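Local coordinates for protein 6-phosphogluconate dehydrogenase, NAD-binding (Geobacter metallireducens, PDB 3PEF) that binds NADP+ and, as a beta-hydroxyacid dehydrogenase with succinic semialdehyde reductase activity, probably interconverts succinic semialdehyde and gamma-hydroxybutyrate, at residues Ser1-Phe6 / Ser57-Phe62; Gly114-Ala119 / Gly162-Gly167. The protein carries 2 engineered substitutions. One frame throughout, in Å; residues are numbered along the deposited sequence.

Interaction 1: residues Ser1-Phe6 / Ser57-Phe62. Engineered in segment 1-6: Ser1 (natural residue Met).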
ATOM      1  N   SER A   1     -51.162 -10.401  -1.413  1.00 78.51           N
ATOM      2  CA  SER A   1     -52.045  -9.549  -2.208  1.00 79.67           C
ATOM      3  C   SER A   1     -51.256  -8.486  -2.965  1.00 67.40           C
ATOM      4  O   SER A   1     -51.388  -8.346  -4.180  1.00 68.91           O
ATOM      5  CB  SER A   1     -53.085  -8.876  -1.311  1.00 86.43           C
ATOM      6  OG  SER A   1     -53.860  -7.941  -2.043  1.00 89.96           O
ATOM      7  N   GLN A   2     -50.457  -7.736  -2.211  1.00 55.43           N
ATOM      8  CA  GLN A   2     -49.529  -6.729  -2.721  1.00 47.94           C
ATOM      9  C   GLN A   2     -48.949  -7.022  -4.106  1.00 37.43           C
ATOM     10  O   GLN A   2     -48.556  -8.147  -4.402  1.00 37.35           O
ATOM     11  CB  GLN A   2     -48.359  -6.600  -1.742  1.00 55.59           C
ATOM     12  CG  GLN A   2     -48.602  -5.697  -0.554  1.00 64.00           C
ATOM     13  CD  GLN A   2     -47.999  -4.323  -0.761  1.00 70.55           C
ATOM     14  OE1 GLN A   2     -47.763  -3.582   0.193  1.00 74.47           O
ATOM     15  NE2 GLN A   2     -47.734  -3.981  -2.019  1.00 71.85           N
ATOM     16  N   LYS A   3     -48.863  -5.989  -4.938  1.00 37.84           N
ATOM     17  CA  LYS A   3     -48.227  -6.103  -6.249  1.00 35.12           C
ATOM     18  C   LYS A   3     -46.879  -5.386  -6.259  1.00 31.60           C
ATOM     19  O   LYS A   3     -46.816  -4.193  -5.953  1.00 34.05           O
ATOM     20  CB  LYS A   3     -49.151  -5.509  -7.308  1.00 38.31           C
ATOM     21  CG  LYS A   3     -48.669  -5.639  -8.739  1.00 40.56           C
ATOM     22  CD  LYS A   3     -49.777  -5.169  -9.690  1.00 45.29           C
ATOM     23  CE  LYS A   3     -49.335  -5.176 -11.143  1.00 46.66           C
ATOM     24  NZ  LYS A   3     -49.074  -6.548 -11.638  1.00 47.02           N
ATOM     25  N   PHE A   4     -45.809  -6.115  -6.599  1.00 27.87           N
ATOM     26  CA  PHE A   4     -44.456  -5.551  -6.712  1.00 27.32           C
ATOM     27  C   PHE A   4     -43.793  -5.850  -8.057  1.00 28.19           C
ATOM     28  O   PHE A   4     -43.977  -6.930  -8.618  1.00 29.14           O
ATOM     29  CB  PHE A   4     -43.523  -6.107  -5.625  1.00 23.70           C
ATOM     30  CG  PHE A   4     -43.906  -5.728  -4.222  1.00 25.38           C
ATOM     31  CD1 PHE A   4     -43.857  -4.402  -3.811  1.00 31.37           C
ATOM     32  CD2 PHE A   4     -44.262  -6.700  -3.301  1.00 30.60           C
ATOM     33  CE1 PHE A   4     -44.183  -4.044  -2.506  1.00 31.94           C
ATOM     34  CE2 PHE A   4     -44.598  -6.351  -1.980  1.00 33.58           C
ATOM     35  CZ  PHE A   4     -44.564  -5.026  -1.593  1.00 33.94           C
ATOM     36  N   GLY A   5     -43.001  -4.901  -8.550  1.00 26.16           N
ATOM     37  CA  GLY A   5     -42.116  -5.149  -9.678  1.00 17.47           C
ATOM     38  C   GLY A   5     -40.736  -5.578  -9.186  1.00 28.20           C
ATOM     39  O   GLY A   5     -40.310  -5.182  -8.099  1.00 22.50           O
ATOM     40  N   PHE A   6     -40.029  -6.396  -9.963  1.00 23.01           N
ATOM     41  CA  PHE A   6     -38.647  -6.710  -9.612  1.00 22.15           C
ATOM     42  C   PHE A   6     -37.752  -6.799 -10.844  1.00 22.14           C
ATOM     43  O   PHE A   6     -38.032  -7.524 -11.800  1.00 24.69           O
ATOM     44  CB  PHE A   6     -38.528  -7.968  -8.736  1.00 14.23           C
ATOM     45  CG  PHE A   6     -37.318  -7.959  -7.815  1.00 22.31           C
ATOM     46  CD1 PHE A   6     -37.479  -7.886  -6.432  1.00 23.41           C
ATOM     47  CD2 PHE A   6     -36.028  -8.024  -8.333  1.00 20.28           C
ATOM     48  CE1 PHE A   6     -36.381  -7.877  -5.576  1.00 22.21           C
ATOM     49  CE2 PHE A   6     -34.917  -7.996  -7.490  1.00 23.83           C
ATOM     50  CZ  PHE A   6     -35.085  -7.933  -6.106  1.00 23.37           C
ATOM     51  N   SER A  57     -46.613  -0.904 -14.643  1.00 29.87           N
ATOM     52  CA  SER A  57     -47.723  -1.693 -14.145  1.00 37.26           C
ATOM     53  C   SER A  57     -47.670  -2.005 -12.657  1.00 40.11           C
ATOM     54  O   SER A  57     -48.627  -2.554 -12.125  1.00 36.56           O
ATOM     55  CB  SER A  57     -47.829  -3.001 -14.938  1.00 35.32           C
ATOM     56  OG  SER A  57     -46.684  -3.803 -14.725  1.00 38.91           O
ATOM     57  N   CYS A  58     -46.565  -1.667 -11.990  1.00 36.35           N
ATOM     58  CA  CYS A  58     -46.427  -1.929 -10.557  1.00 28.81           C
ATOM     59  C   CYS A  58     -46.334  -0.634  -9.756  1.00 28.24           C
ATOM     60  O   CYS A  58     -45.721   0.326 -10.201  1.00 35.32           O
ATOM     61  CB  CYS A  58     -45.205  -2.815 -10.274  1.00 37.79           C
ATOM     62  SG  CYS A  58     -45.274  -4.431 -11.098  1.00 31.91           S
ATOM     63  N   PRO A  59     -46.960  -0.604  -8.569  1.00 31.40           N
ATOM     64  CA  PRO A  59     -46.939   0.595  -7.723  1.00 29.26           C
ATOM     65  C   PRO A  59     -45.538   0.838  -7.153  1.00 31.50           C
ATOM     66  O   PRO A  59     -45.116   1.979  -7.036  1.00 31.65           O
ATOM     67  CB  PRO A  59     -47.905   0.241  -6.593  1.00 35.36           C
ATOM     68  CG  PRO A  59     -48.663  -0.960  -7.072  1.00 33.84           C
ATOM     69  CD  PRO A  59     -47.763  -1.689  -7.979  1.00 27.96           C
ATOM     70  N   VAL A  60     -44.838  -0.241  -6.813  1.00 28.55           N
ATOM     71  CA  VAL A  60     -43.484  -0.179  -6.285  1.00 27.06           C
ATOM     72  C   VAL A  60     -42.648  -1.252  -6.965  1.00 25.71           C
ATOM     73  O   VAL A  60     -43.071  -2.410  -7.034  1.00 23.92           O
ATOM     74  CB  VAL A  60     -43.472  -0.480  -4.777  1.00 27.28           C
ATOM     75  CG1 VAL A  60     -42.044  -0.510  -4.260  1.00 25.51           C
ATOM     76  CG2 VAL A  60     -44.322   0.552  -4.029  1.00 23.75           C
ATOM     77  N   THR A  61     -41.470  -0.877  -7.462  1.00 22.46           N
ATOM     78  CA  THR A  61     -40.577  -1.829  -8.134  1.00 19.97           C
ATOM     79  C   THR A  61     -39.190  -1.810  -7.492  1.00 24.57           C
ATOM     80  O   THR A  61     -38.619  -0.740  -7.257  1.00 22.88           O
ATOM     81  CB  THR A  61     -40.443  -1.516  -9.649  1.00 21.59           C
ATOM     82  OG1 THR A  61     -41.727  -1.648 -10.283  1.00 25.09           O
ATOM     83  CG2 THR A  61     -39.452  -2.482 -10.307  1.00 20.39           C
ATOM     84  N   PHE A  62     -38.653  -2.990  -7.205  1.00 23.88           N
ATOM     85  CA  PHE A  62     -37.311  -3.107  -6.628  1.00 20.24           C
ATOM     86  C   PHE A  62     -36.317  -3.452  -7.735  1.00 26.38           C
ATOM     87  O   PHE A  62     -36.670  -4.156  -8.680  1.00 26.18           O
ATOM     88  CB  PHE A  62     -37.288  -4.193  -5.551  1.00 16.06           C
ATOM     89  CG  PHE A  62     -38.290  -3.976  -4.447  1.00 24.27           C
ATOM     90  CD1 PHE A  62     -38.049  -3.036  -3.448  1.00 23.17           C
ATOM     91  CD2 PHE A  62     -39.469  -4.710  -4.407  1.00 27.28           C
ATOM     92  CE1 PHE A  62     -38.981  -2.826  -2.431  1.00 21.24           C
ATOM     93  CE2 PHE A  62     -40.404  -4.511  -3.395  1.00 26.45           C
ATOM     94  CZ  PHE A  62     -40.157  -3.562  -2.405  1.00 21.97           C
TER

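Interaction 2: residues Gly114-Ala119 / Gly162-Gly167. With EDO (1,2-ethanediol), chain N.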
ATOM      1  N   GLY A 114     -42.450  10.166 -10.884  1.00 35.08           N
ATOM      2  CA  GLY A 114     -42.401   8.997 -10.021  1.00 37.08           C
ATOM      3  C   GLY A 114     -41.703   9.308  -8.703  1.00 33.19           C
ATOM      4  O   GLY A 114     -41.284  10.443  -8.468  1.00 30.10           O
ATOM      5  N   ARG A 115     -41.575   8.307  -7.839  1.00 27.97           N
ATOM      6  CA  ARG A 115     -40.891   8.493  -6.559  1.00 29.95           C
ATOM      7  C   ARG A 115     -39.694   7.551  -6.462  1.00 32.21           C
ATOM      8  O   ARG A 115     -39.703   6.470  -7.055  1.00 29.03           O
ATOM      9  CB  ARG A 115     -41.869   8.292  -5.396  1.00 28.60           C
ATOM     10  CG  ARG A 115     -42.949   9.407  -5.312  1.00 39.54           C
ATOM     11  CD  ARG A 115     -44.031   9.097  -4.278  1.00 41.63           C
ATOM     12  NE  ARG A 115     -44.607   7.775  -4.513  1.00 52.65           N
ATOM     13  CZ  ARG A 115     -45.060   6.971  -3.556  1.00 56.46           C
ATOM     14  NH1 ARG A 115     -45.013   7.356  -2.290  1.00 55.14           N
ATOM     15  NH2 ARG A 115     -45.557   5.780  -3.867  1.00 58.78           N
ATOM     16  N   PHE A 116     -38.656   7.959  -5.732  1.00 29.80           N
ATOM     17  CA  PHE A 116     -37.436   7.157  -5.683  1.00 30.24           C
ATOM     18  C   PHE A 116     -36.844   6.957  -4.291  1.00 33.96           C
ATOM     19  O   PHE A 116     -36.835   7.878  -3.478  1.00 33.83           O
ATOM     20  CB  PHE A 116     -36.370   7.751  -6.594  1.00 24.20           C
ATOM     21  CG  PHE A 116     -35.090   6.983  -6.585  1.00 25.63           C
ATOM     22  CD1 PHE A 116     -34.955   5.836  -7.342  1.00 23.24           C
ATOM     23  CD2 PHE A 116     -34.026   7.391  -5.796  1.00 28.82           C
ATOM     24  CE1 PHE A 116     -33.773   5.121  -7.323  1.00 25.34           C
ATOM     25  CE2 PHE A 116     -32.846   6.690  -5.784  1.00 27.76           C
ATOM     26  CZ  PHE A 116     -32.716   5.553  -6.551  1.00 27.43           C
ATOM     27  N   LEU A 117     -36.333   5.746  -4.052  1.00 31.69           N
ATOM     28  CA  LEU A 117     -35.738   5.337  -2.777  1.00 26.60           C
ATOM     29  C   LEU A 117     -34.539   4.481  -3.151  1.00 28.69           C
ATOM     30  O   LEU A 117     -34.665   3.580  -3.973  1.00 31.53           O
ATOM     31  CB  LEU A 117     -36.726   4.441  -2.018  1.00 24.29           C
ATOM     32  CG  LEU A 117     -37.037   4.377  -0.503  1.00 32.35           C
ATOM     33  CD1 LEU A 117     -37.176   2.931  -0.020  1.00 27.09           C
ATOM     34  CD2 LEU A 117     -36.123   5.185   0.431  1.00 23.46           C
ATOM     35  N   GLU A 118     -33.374   4.739  -2.580  1.00 24.55           N
ATOM     36  CA  GLU A 118     -32.292   3.765  -2.724  1.00 29.24           C
ATOM     37  C   GLU A 118     -32.356   2.879  -1.510  1.00 29.60           C
ATOM     38  O   GLU A 118     -32.663   3.359  -0.430  1.00 30.41           O
ATOM     39  CB  GLU A 118     -30.922   4.428  -2.797  1.00 24.98           C
ATOM     40  CG  GLU A 118     -30.503   5.131  -1.520  1.00 28.00           C
ATOM     41  CD  GLU A 118     -29.100   5.705  -1.617  1.00 32.09           C
ATOM     42  OE1 GLU A 118     -28.695   6.460  -0.712  1.00 33.02           O
ATOM     43  OE2 GLU A 118     -28.393   5.403  -2.600  1.00 38.67           O
ATOM     44  N   ALA A 119     -32.091   1.587  -1.670  1.00 20.45           N
ATOM     45  CA  ALA A 119     -32.016   0.718  -0.498  1.00 20.59           C
ATOM     46  C   ALA A 119     -31.056  -0.442  -0.693  1.00 21.78           C
ATOM     47  O   ALA A 119     -31.484  -1.590  -0.800  1.00 24.63           O
ATOM     48  CB  ALA A 119     -33.422   0.227  -0.095  1.00 23.45           C
ATOM     49  N   GLY A 162     -31.878   8.964   5.729  1.00 31.65           N
ATOM     50  CA  GLY A 162     -31.994  10.350   5.312  1.00 29.46           C
ATOM     51  C   GLY A 162     -32.189  10.481   3.819  1.00 26.70           C
ATOM     52  O   GLY A 162     -32.859   9.655   3.204  1.00 24.52           O
ATOM     53  N   ASP A 163     -31.594  11.511   3.232  1.00 31.45           N
ATOM     54  CA  ASP A 163     -31.738  11.779   1.797  1.00 35.58           C
ATOM     55  C   ASP A 163     -30.952  10.790   0.926  1.00 30.27           C
ATOM     56  O   ASP A 163     -30.004  10.152   1.389  1.00 28.89           O
ATOM     57  CB  ASP A 163     -31.271  13.199   1.487  1.00 41.64           C
ATOM     58  CG  ASP A 163     -32.068  14.249   2.229  1.00 55.69           C
ATOM     59  OD1 ASP A 163     -33.275  14.017   2.469  1.00 60.53           O
ATOM     60  OD2 ASP A 163     -31.490  15.309   2.567  1.00 59.16           O
ATOM     61  N   VAL A 164     -31.334  10.693  -0.341  1.00 29.18           N
ATOM     62  CA  VAL A 164     -30.663   9.796  -1.278  1.00 30.18           C
ATOM     63  C   VAL A 164     -29.174  10.059  -1.245  1.00 33.83           C
ATOM     64  O   VAL A 164     -28.736  11.214  -1.279  1.00 29.10           O
ATOM     65  CB  VAL A 164     -31.177   9.980  -2.720  1.00 30.96           C
ATOM     66  CG1 VAL A 164     -30.505   8.961  -3.666  1.00 21.93           C
ATOM     67  CG2 VAL A 164     -32.697   9.837  -2.758  1.00 28.75           C
ATOM     68  N   GLY A 165     -28.390   8.988  -1.166  1.00 28.36           N
ATOM     69  CA  GLY A 165     -26.952   9.133  -1.110  1.00 26.46           C
ATOM     70  C   GLY A 165     -26.394   8.616   0.195  1.00 29.27           C
ATOM     71  O   GLY A 165     -25.302   8.044   0.214  1.00 26.83           O
ATOM     72  N   LYS A 166     -27.152   8.803   1.277  1.00 22.55           N
ATOM     73  CA  LYS A 166     -26.750   8.352   2.610  1.00 26.29           C
ATOM     74  C   LYS A 166     -26.720   6.825   2.683  1.00 27.95           C
ATOM     75  O   LYS A 166     -25.836   6.242   3.303  1.00 23.95           O
ATOM     76  CB  LYS A 166     -27.690   8.913   3.688  1.00 28.20           C
ATOM     77  CG  LYS A 166     -27.490  10.399   3.999  1.00 37.15           C
ATOM     78  CD  LYS A 166     -26.337  10.605   4.971  1.00 44.31           C
ATOM     79  CE  LYS A 166     -25.855  12.059   5.025  1.00 49.67           C
ATOM     80  NZ  LYS A 166     -24.676  12.296   4.121  1.00 48.66           N
ATOM     81  N   GLY A 167     -27.693   6.183   2.046  1.00 23.48           N
ATOM     82  CA  GLY A 167     -27.705   4.735   1.968  1.00 16.16           C
ATOM     83  C   GLY A 167     -26.510   4.184   1.203  1.00 21.43           C
ATOM     84  O   GLY A 167     -25.850   3.233   1.655  1.00 22.89           O
TER
HETATM   85  C1  EDO N 292     -35.538  10.988  -4.132  1.00 49.67           C
HETATM   86  O1  EDO N 292     -36.919  10.622  -4.132  1.00 48.25           O
HETATM   87  C2  EDO N 292     -35.129  11.581  -5.476  1.00 44.37           C
HETATM   88  O2  EDO N 292     -33.804  12.105  -5.335  1.00 48.40           O

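Interaction 1: residues Ser1-Phe6 / Ser57-Phe62
The end of the Lys3 side chain lies alongside Ser57, though the closest approach there is doubtful; the hydroxyl of Ser57 is bonded back to Glu53 O, just ahead of the short helix 54-57. Cys58, the first residue to leave that helix, aims its thiol at the backbone of Gly5: with SG beside its own backbone N (chi1 -60°), the sulfur comes 3.4 Å from Gly5 N. Pro59 follows, crossing the Lys3 side chain at about a right angle, Pro59 CD lying 4.1 Å from both Lys3 CB and Lys3 CG and 3.4 Å from Lys3 O. Were Lys3 cut back to an alanine here, the methylene stem beyond CB would be gone, and Pro59 CD would probably lose the CG that lies across it. At Val60 the parallel pairing begins in earnest, Gly5 N donating to Val60 O at 2.9 Å along a nearly straight line (170°), while that same oxygen sits at the edge of the Phe4 ring. Thr61 stands beside Gly5, whose missing side chain lets Thr61 OG1 come within 3.6 Å of Gly5 CA. Phe62 closes the ladder by donating its N-H to Gly5 O at 2.9 Å, from well above the carbonyl plane. Its CB lies over a face of the Phe6 ring, and the ring itself leans back so that CE2 covers a face of Phe4, 3.5 Å from Phe4 CD1, the two planes inclined at 49°. Leu20 of helix 11-22 touches both Phe6 and Phe62. Strand 3-7, paired in parallel with 60-63 and running on into a stretch consistent with the GxGxxG pattern (Gly8, Gly10, Gly13) at the start of helix 11-22, fits the Rossmann-type domain that holds NADP+ here.

Interaction 2: residues Gly114-Ala119 / Gly162-Gly167
Glu118 reaches from its strand into the start of the helix beginning at Lys166. Its CG lies between backbone N and carbonyl carbon (chi1 66°) and the chain runs extended from there, bringing OE1 up to the turn, where Gly165 N donates to it at 2.6 Å from above the carboxylate plane. OE1 also accepts from Ala168 N, one residue beyond the segment, and OE2 is bonded to Ser102 OG, so both carboxylate oxygens are engaged. The amides at this helix start would probably favour the negative charge. With no side chain at Gly167, OE1 can press close to the first helical turn. Val164 lies between Phe116 and Glu118: its CG1 is in the plane of the Phe116 ring, at its edge, 3.9 Å from Phe116 CE2, and also 4.1 Å from Glu118 CD. Its second methyl, CG2, packs against an ethanediol, probably from the crystallisation liquor, whose O1 donates to Phe116 O at 2.8 Å. Gly165 takes the N-cap position. The result is a buried carboxylate accepting amides at the N-terminus of helix 166-194, the long helix that carries the predicted active-site Lys171 and links the nucleotide-binding domain to the helical C-terminal domain.

In the fold
Both contacts belong to the sheet of the nucleotide-binding domain. Interaction 1 joins strands 3-7 and 60-63 directly; strand 115-122, which supplies half of interaction 2, stands two places beyond 60-63, with 90-93 between. Their centres are about 17 Å apart and their nearest atoms about 5 Å, without touching. Along the chain they come in series, 1-6 with 57-62 being complete before 114-119 begins. Interaction 1 lies within the core of the NADP+-binding sheet, whereas interaction 2 ties strand 115-122 of that sheet to helix 166-194, the passage toward the all-helical C-terminal part. Helix 141-154 touches strands from both contacts, through Val60 and Leu117 among others.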